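Local coordinates for like-Sm ribonucleoprotein core (Methanococcus vannielii SB, PDB 5MKI) that probably binds RNA as a seven-subunit Sm-like assembly and has residues that bind uridine monophosphate, at residues V21-K24 with D25-V29. Sequence-based numbering, arbitrary orientation.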
loop_
_atom_site.group_PDB
_atom_site.type_symbol
_atom_site.label_atom_id
_atom_site.label_comp_id
_atom_site.label_asym_id
_atom_site.label_seq_id
_atom_site.Cartn_x
_atom_site.Cartn_y
_atom_site.Cartn_z
ATOM N N VAL A 21 -21.054 5.659 3.179
ATOM C CA VAL A 21 -19.696 5.152 2.963
ATOM C C VAL A 21 -18.877 5.455 4.209
ATOM O O VAL A 21 -18.589 6.620 4.499
ATOM C CB VAL A 21 -19.037 5.767 1.720
ATOM C CG1 VAL A 21 -17.621 5.150 1.500
ATOM C CG2 VAL A 21 -19.901 5.572 0.491
ATOM N N TYR A 22 -18.488 4.410 4.937
ATOM C CA TYR A 22 -17.573 4.532 6.071
ATOM C C TYR A 22 -16.118 4.499 5.597
ATOM O O TYR A 22 -15.709 3.572 4.892
ATOM C CB TYR A 22 -17.791 3.401 7.075
ATOM C CG TYR A 22 -19.130 3.426 7.785
ATOM C CD1 TYR A 22 -20.280 2.935 7.169
ATOM C CD2 TYR A 22 -19.240 3.926 9.079
ATOM C CE1 TYR A 22 -21.502 2.950 7.824
ATOM C CE2 TYR A 22 -20.459 3.937 9.746
ATOM C CZ TYR A 22 -21.587 3.452 9.114
ATOM O OH TYR A 22 -22.803 3.467 9.774
ATOM N N LEU A 23 -15.337 5.484 6.023
ATOM C CA LEU A 23 -13.950 5.642 5.618
ATOM C C LEU A 23 -13.011 5.186 6.731
ATOM O O LEU A 23 -13.382 5.127 7.907
ATOM C CB LEU A 23 -13.672 7.097 5.247
ATOM C CG LEU A 23 -14.505 7.642 4.084
ATOM C CD1 LEU A 23 -14.012 9.043 3.687
ATOM C CD2 LEU A 23 -14.439 6.683 2.901
ATOM N N LYS A 24 -11.768 4.878 6.341
ATOM C CA LYS A 24 -10.802 4.312 7.281
ATOM C C LYS A 24 -10.503 5.248 8.443
ATOM O O LYS A 24 -10.149 4.788 9.534
ATOM C CB LYS A 24 -9.504 3.966 6.553
ATOM C CG LYS A 24 -9.605 2.779 5.631
ATOM C CD LYS A 24 -8.335 2.639 4.820
ATOM C CE LYS A 24 -8.278 1.292 4.114
ATOM N NZ LYS A 24 -9.365 1.154 3.081
ATOM N N ASP A 25 -10.636 6.551 8.238
ATOM C CA ASP A 25 -10.255 7.531 9.245
ATOM C C ASP A 25 -11.382 7.866 10.212
ATOM O O ASP A 25 -11.204 8.744 11.065
ATOM C CB ASP A 25 -9.760 8.816 8.566
ATOM C CG ASP A 25 -10.807 9.438 7.636
ATOM O OD1 ASP A 25 -11.993 9.049 7.706
ATOM O OD2 ASP A 25 -10.439 10.325 6.834
ATOM N N GLY A 26 -12.534 7.205 10.092
ATOM C CA GLY A 26 -13.683 7.482 10.934
ATOM C C GLY A 26 -14.759 8.335 10.293
ATOM O O GLY A 26 -15.876 8.386 10.815
ATOM N N LYS A 27 -14.464 8.994 9.177
ATOM C CA LYS A 27 -15.466 9.782 8.478
ATOM C C LYS A 27 -16.608 8.904 7.973
ATOM O O LYS A 27 -16.429 7.724 7.658
ATOM C CB LYS A 27 -14.832 10.523 7.301
ATOM C CG LYS A 27 -13.827 11.590 7.695
ATOM C CD LYS A 27 -13.498 12.485 6.505
ATOM C CE LYS A 27 -12.339 13.414 6.815
ATOM N NZ LYS A 27 -11.120 12.671 7.202
ATOM N N LEU A 28 -17.794 9.508 7.907
ATOM C CA LEU A 28 -18.965 8.954 7.241
ATOM C C LEU A 28 -19.377 9.905 6.127
ATOM O O LEU A 28 -19.608 11.090 6.383
ATOM C CB LEU A 28 -20.137 8.781 8.216
ATOM C CG LEU A 28 -20.324 7.480 8.992
ATOM C CD1 LEU A 28 -19.272 7.330 10.090
ATOM C CD2 LEU A 28 -21.744 7.420 9.562
ATOM N N VAL A 29 -19.468 9.397 4.901
ATOM C CA VAL A 29 -19.938 10.175 3.759
ATOM C C VAL A 29 -21.241 9.551 3.286
ATOM O O VAL A 29 -21.279 8.359 2.962
ATOM C CB VAL A 29 -18.909 10.221 2.616
ATOM C CG1 VAL A 29 -19.324 11.246 1.596
ATOM C CG2 VAL A 29 -17.521 10.522 3.146
HETATM O O HOH W 1 -15.777 5.306 9.137
#
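Val-21 and Val-29 form an antiparallel hydrogen-bonded pair, and residues 21-24 and 25-29 run nearly opposite ways (171°), joined by a type I turn from Leu-23 to Gly-26. Val-21 N gives a bond to Val-29 O at 2.7 Å, and Val-29 N returns one to Val-21 O. Leu-23 N reaches Lys-27 O at 3.0 Å. Gly-26 N closes the turn on Leu-23 O. A water donates to both Leu-23 O and Lys-27 O.

Tyr-22 and Leu-28 make the non-hydrogen-bonded pair, and the tyrosine ring and the leucine branch run alongside each other. Leu-28 CD1 meets the ring obliquely, 3.6 Å from Tyr-22 CD2. A serine in place of Tyr-22 would probably leave Leu-28 without its aromatic neighbour and open a gap on that face. Val-21, Leu-23 and Val-29 occupy the other face; Leu-23 CD1 touches Val-29 CG2 at 3.8 Å.

In Asp-25, chi1 58° tucks CG in over its own backbone. This lets OD1 accept Lys-27 N at 2.9 Å, an Asx turn, while OD2 pairs with Lys-27 NZ in a salt bridge whose 2.5 Å length is doubtfully short. Lys-24 NZ donates to the backbone O of Asp-65 and of Val-67; Asp-65 is a UMP-binding residue. Tyr-69 of a neighbouring subunit packs on Leu-23, Lys-27 and Val-29. The whole is a 3:5 beta hairpin, a type I turn with a G1 bulge at Gly-26, whose positive phi (101°) suits glycine; it joins strands 18-23 and 28-36 of the Sm fold.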